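Local structure of polymerase X (Deinococcus radiodurans, 2W9M) at residues 173-187 / 199-213. The protein is a family X DNA polymerase that probably extends DNA from deoxyribonucleoside triphosphates in repair, and carries a separate zinc-binding PHP domain. Sequence-based numbering, arbitrary orientation.
Sequences LAGALTDLSPAPAGD and ELTVTGTPDDVLARL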
loop_
_atom_site.group_PDB
_atom_site.type_symbol
_atom_site.label_atom_id
_atom_site.label_comp_id
_atom_site.label_asym_id
_atom_site.label_seq_id
_atom_site.Cartn_x
_atom_site.Cartn_y
_atom_site.Cartn_z
ATOM N N LEU A 173 2.061 18.596 -10.656
ATOM C CA LEU A 173 1.409 19.713 -11.342
ATOM C C LEU A 173 1.415 20.977 -10.496
ATOM O O LEU A 173 1.482 22.084 -11.028
ATOM C CB LEU A 173 -0.025 19.360 -11.731
ATOM C CG LEU A 173 -0.152 18.248 -12.770
ATOM C CD1 LEU A 173 -1.580 18.160 -13.279
ATOM C CD2 LEU A 173 0.820 18.479 -13.915
ATOM N N ALA A 174 1.337 20.814 -9.179
ATOM C CA ALA A 174 1.442 21.954 -8.281
ATOM C C ALA A 174 2.760 22.677 -8.539
ATOM O O ALA A 174 2.820 23.909 -8.515
ATOM C CB ALA A 174 1.351 21.510 -6.839
ATOM N N GLY A 175 3.810 21.900 -8.800
ATOM C CA GLY A 175 5.122 22.444 -9.109
ATOM C C GLY A 175 5.099 23.476 -10.224
ATOM O O GLY A 175 5.865 24.441 -10.202
ATOM N N ALA A 176 4.215 23.279 -11.199
ATOM C CA ALA A 176 4.114 24.182 -12.344
ATOM C C ALA A 176 3.166 25.351 -12.086
ATOM O O ALA A 176 3.075 26.275 -12.893
ATOM C CB ALA A 176 3.677 23.414 -13.583
ATOM N N LEU A 177 2.471 25.306 -10.953
ATOM C CA LEU A 177 1.461 26.304 -10.613
ATOM C C LEU A 177 1.829 27.073 -9.352
ATOM O O LEU A 177 0.950 27.567 -8.644
ATOM C CB LEU A 177 0.113 25.615 -10.400
ATOM C CG LEU A 177 -0.784 25.375 -11.613
ATOM C CD1 LEU A 177 -0.038 25.566 -12.920
ATOM C CD2 LEU A 177 -1.407 23.988 -11.527
ATOM N N THR A 178 3.126 27.184 -9.084
ATOM C CA THR A 178 3.616 27.669 -7.789
ATOM C C THR A 178 3.050 29.022 -7.339
ATOM O O THR A 178 2.664 29.180 -6.175
ATOM C CB THR A 178 5.159 27.719 -7.745
ATOM O OG1 THR A 178 5.689 26.469 -8.201
ATOM C CG2 THR A 178 5.639 27.969 -6.325
ATOM N N ASP A 179 3.006 29.997 -8.244
ATOM C CA ASP A 179 2.554 31.338 -7.869
ATOM C C ASP A 179 1.034 31.497 -7.798
ATOM O O ASP A 179 0.538 32.591 -7.524
ATOM C CB ASP A 179 3.168 32.414 -8.768
ATOM C CG ASP A 179 4.223 33.238 -8.046
ATOM O OD1 ASP A 179 5.224 32.655 -7.571
ATOM O OD2 ASP A 179 4.047 34.472 -7.947
ATOM N N LEU A 180 0.308 30.408 -8.041
ATOM C CA LEU A 180 -1.147 30.406 -7.918
ATOM C C LEU A 180 -1.558 29.744 -6.609
ATOM O O LEU A 180 -2.731 29.453 -6.388
ATOM C CB LEU A 180 -1.793 29.691 -9.107
ATOM C CG LEU A 180 -1.265 30.087 -10.486
ATOM C CD1 LEU A 180 -2.056 29.401 -11.593
ATOM C CD2 LEU A 180 -1.296 31.599 -10.663
ATOM N N SER A 181 -0.576 29.502 -5.747
ATOM C CA SER A 181 -0.821 28.908 -4.431
ATOM C C SER A 181 -1.564 27.576 -4.485
ATOM O O SER A 181 -2.631 27.440 -3.891
ATOM C CB SER A 181 -1.581 29.888 -3.537
ATOM O OG SER A 181 -0.765 31.001 -3.206
ATOM N N PRO A 182 -0.975 26.574 -5.160
ATOM C CA PRO A 182 -1.623 25.275 -5.386
ATOM C C PRO A 182 -1.918 24.558 -4.077
ATOM O O PRO A 182 -1.236 24.802 -3.083
ATOM C CB PRO A 182 -0.567 24.482 -6.165
ATOM C CG PRO A 182 0.478 25.481 -6.581
ATOM C CD PRO A 182 0.439 26.563 -5.569
ATOM N N ALA A 183 -2.917 23.679 -4.087
ATOM C CA ALA A 183 -3.256 22.869 -2.921
ATOM C C ALA A 183 -4.057 21.645 -3.348
ATOM O O ALA A 183 -5.018 21.767 -4.106
ATOM C CB ALA A 183 -4.048 23.690 -1.911
ATOM N N PRO A 184 -3.657 20.456 -2.873
ATOM C CA PRO A 184 -4.411 19.238 -3.190
ATOM C C PRO A 184 -5.880 19.408 -2.820
ATOM O O PRO A 184 -6.187 20.081 -1.838
ATOM C CB PRO A 184 -3.754 18.179 -2.297
ATOM C CG PRO A 184 -2.366 18.677 -2.087
ATOM C CD PRO A 184 -2.473 20.179 -2.041
ATOM N N ALA A 185 -6.773 18.813 -3.599
ATOM C CA ALA A 185 -8.193 18.911 -3.309
ATOM C C ALA A 185 -8.857 17.555 -3.453
ATOM O O ALA A 185 -8.207 16.568 -3.805
ATOM C CB ALA A 185 -8.850 19.924 -4.228
ATOM N N GLY A 186 -10.155 17.514 -3.173
ATOM C CA GLY A 186 -10.940 16.310 -3.354
ATOM C C GLY A 186 -10.326 15.064 -2.748
ATOM O O GLY A 186 -9.901 15.061 -1.594
ATOM N N ASP A 187 -10.273 14.005 -3.546
ATOM C CA ASP A 187 -9.928 12.679 -3.046
ATOM C C ASP A 187 -8.489 12.549 -2.543
ATOM O O ASP A 187 -8.256 11.938 -1.502
ATOM C CB ASP A 187 -10.247 11.615 -4.100
ATOM C CG ASP A 187 -11.731 11.555 -4.434
ATOM O OD1 ASP A 187 -12.507 12.346 -3.853
ATOM O OD2 ASP A 187 -12.125 10.719 -5.275
ATOM N N GLU A 199 -6.784 15.937 -8.195
ATOM C CA GLU A 199 -7.495 17.194 -8.011
ATOM C C GLU A 199 -6.636 18.232 -7.298
ATOM O O GLU A 199 -5.971 17.941 -6.303
ATOM C CB GLU A 199 -8.798 16.966 -7.244
ATOM C CG GLU A 199 -9.902 16.305 -8.067
ATOM C CD GLU A 199 -11.013 15.722 -7.202
ATOM O OE1 GLU A 199 -12.115 16.315 -7.167
ATOM O OE2 GLU A 199 -10.781 14.675 -6.552
ATOM N N LEU A 200 -6.663 19.450 -7.818
ATOM C CA LEU A 200 -5.847 20.533 -7.297
ATOM C C LEU A 200 -6.733 21.762 -7.129
ATOM O O LEU A 200 -7.721 21.936 -7.842
ATOM C CB LEU A 200 -4.714 20.840 -8.282
ATOM C CG LEU A 200 -3.287 21.017 -7.762
ATOM C CD1 LEU A 200 -2.939 19.910 -6.788
ATOM C CD2 LEU A 200 -2.300 21.037 -8.918
ATOM N N THR A 201 -6.389 22.612 -6.177
ATOM C CA THR A 201 -7.099 23.871 -6.020
ATOM C C THR A 201 -6.101 25.021 -6.193
ATOM O O THR A 201 -4.911 24.867 -5.923
ATOM C CB THR A 201 -7.848 23.926 -4.674
ATOM O OG1 THR A 201 -9.176 24.423 -4.882
ATOM C CG2 THR A 201 -7.106 24.789 -3.672
ATOM N N VAL A 202 -6.582 26.165 -6.662
ATOM C CA VAL A 202 -5.696 27.225 -7.135
ATOM C C VAL A 202 -6.418 28.581 -7.122
ATOM O O VAL A 202 -7.622 28.641 -7.369
ATOM C CB VAL A 202 -5.217 26.902 -8.572
ATOM C CG1 VAL A 202 -5.152 28.153 -9.430
ATOM C CG2 VAL A 202 -3.883 26.161 -8.547
ATOM N N THR A 203 -5.699 29.661 -6.814
ATOM C CA THR A 203 -6.267 31.003 -6.955
ATOM C C THR A 203 -5.755 31.660 -8.234
ATOM O O THR A 203 -4.567 31.587 -8.550
ATOM C CB THR A 203 -5.956 31.932 -5.764
ATOM O OG1 THR A 203 -4.674 32.539 -5.950
ATOM C CG2 THR A 203 -5.977 31.176 -4.449
ATOM N N GLY A 204 -6.656 32.304 -8.965
ATOM C CA GLY A 204 -6.310 32.890 -10.245
ATOM C C GLY A 204 -7.386 32.568 -11.259
ATOM O O GLY A 204 -8.461 32.104 -10.896
ATOM N N THR A 205 -7.096 32.807 -12.531
ATOM C CA THR A 205 -8.075 32.584 -13.588
ATOM C C THR A 205 -7.661 31.417 -14.486
ATOM O O THR A 205 -6.483 31.057 -14.539
ATOM C CB THR A 205 -8.270 33.860 -14.439
ATOM O OG1 THR A 205 -7.119 34.070 -15.270
ATOM C CG2 THR A 205 -8.470 35.072 -13.536
ATOM N N PRO A 206 -8.634 30.820 -15.194
ATOM C CA PRO A 206 -8.360 29.685 -16.087
ATOM C C PRO A 206 -7.262 29.980 -17.113
ATOM O O PRO A 206 -6.699 29.052 -17.694
ATOM C CB PRO A 206 -9.701 29.466 -16.794
ATOM C CG PRO A 206 -10.720 29.990 -15.834
ATOM C CD PRO A 206 -10.070 31.152 -15.141
ATOM N N ASP A 207 -6.966 31.257 -17.333
ATOM C CA ASP A 207 -5.892 31.650 -18.241
ATOM C C ASP A 207 -4.541 31.567 -17.534
ATOM O O ASP A 207 -3.533 31.213 -18.143
ATOM C CB ASP A 207 -6.128 33.067 -18.765
ATOM C CG ASP A 207 -7.430 33.195 -19.526
ATOM O OD1 ASP A 207 -7.590 32.497 -20.551
ATOM O OD2 ASP A 207 -8.291 33.996 -19.100
ATOM N N ASP A 208 -4.527 31.909 -16.250
ATOM C CA ASP A 208 -3.327 31.779 -15.435
ATOM C C ASP A 208 -2.856 30.329 -15.443
ATOM O O ASP A 208 -1.669 30.050 -15.616
ATOM C CB ASP A 208 -3.607 32.228 -13.999
ATOM C CG ASP A 208 -3.942 33.706 -13.901
ATOM O OD1 ASP A 208 -3.328 34.502 -14.645
ATOM O OD2 ASP A 208 -4.812 34.071 -13.075
ATOM N N VAL A 209 -3.804 29.413 -15.260
ATOM C CA VAL A 209 -3.524 27.983 -15.246
ATOM C C VAL A 209 -3.167 27.483 -16.640
ATOM O O VAL A 209 -2.279 26.647 -16.807
ATOM C CB VAL A 209 -4.747 27.188 -14.743
ATOM C CG1 VAL A 209 -4.509 25.691 -14.887
ATOM C CG2 VAL A 209 -5.064 27.555 -13.300
ATOM N N LEU A 210 -3.867 28.007 -17.639
ATOM C CA LEU A 210 -3.687 27.576 -19.018
ATOM C C LEU A 210 -2.326 28.014 -19.567
ATOM O O LEU A 210 -1.837 27.463 -20.554
ATOM C CB LEU A 210 -4.818 28.137 -19.883
ATOM C CG LEU A 210 -5.566 27.150 -20.776
ATOM C CD1 LEU A 210 -5.612 25.787 -20.128
ATOM C CD2 LEU A 210 -6.972 27.658 -21.051
ATOM N N ALA A 211 -1.718 29.000 -18.913
ATOM C CA ALA A 211 -0.425 29.531 -19.335
ATOM C C ALA A 211 0.746 28.687 -18.829
ATOM O O ALA A 211 1.836 28.722 -19.404
ATOM C CB ALA A 211 -0.271 30.973 -18.874
ATOM N N ARG A 212 0.522 27.939 -17.750
ATOM C CA ARG A 212 1.565 27.085 -17.184
ATOM C C ARG A 212 1.297 25.627 -17.534
ATOM O O ARG A 212 2.209 24.800 -17.546
ATOM C CB ARG A 212 1.649 27.277 -15.667
ATOM C CG ARG A 212 1.008 28.570 -15.219
ATOM C CD ARG A 212 1.807 29.314 -14.163
ATOM N NE ARG A 212 1.301 30.680 -14.049
ATOM C CZ ARG A 212 1.831 31.620 -13.275
ATOM N NH1 ARG A 212 2.895 31.350 -12.530
ATOM N NH2 ARG A 212 1.296 32.835 -13.248
ATOM N N LEU A 213 0.035 25.322 -17.822
ATOM C CA LEU A 213 -0.361 23.997 -18.283
ATOM C C LEU A 213 -1.267 24.139 -19.497
ATOM O O LEU A 213 -2.493 24.123 -19.371
ATOM C CB LEU A 213 -1.083 23.229 -17.174
ATOM C CG LEU A 213 -0.315 23.019 -15.867
ATOM C CD1 LEU A 213 -1.172 22.292 -14.839
ATOM C CD2 LEU A 213 0.981 22.268 -16.112
#
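Leu177 lies between strand and helix: its CD2 packs 3.7 Å from Leu213 CD1 and also touches Leu200 CD2, while CD1 rests on Arg212 CB. Leu180 packs farther along, against Val202 and Val209. With CG anti to the carbonyl carbon (chi1 -47°), its CD1 reaches Val209 CG2 at 3.9 Å, and its CB meets Val202 CG1. Branched aliphatic side chains suit this tight part, which Ile235 and Cys237 of strand 231-238 help to close. Alongside, the backbone pairs antiparallel: Thr201 N donates to Ala183 O over 2.6 Å, and the small Ala183 sets its CB against Thr201 CG2.

Toward solvent the packing thins. There Arg212 lays one guanidinium face over Leu180 CD2, 3.9 Å from NH2, while its charged atoms stay apart from those of Asp179.

At the other end, Glu199 OE2 accepts from Asp187 N at 3.1 Å, a nearly straight bond (171°) arriving from above the carboxylate plane. Gly186, at positive phi, gives the carboxylate room that a CB would take. An alanine in place of Glu199 would probably leave Asp187 N without this acceptor and open a gap beside Gly186. Asp187 also brings a like charge close, but is salt-bridged to Arg190. The chemistry thus implies three ties: backbone hydrogen bonds hold edge strand 183-184, leucines pack the end of helix 163-176 against Leu200, Val202 and Leu213, and a carboxylate accepts the backbone N-H of Asp187.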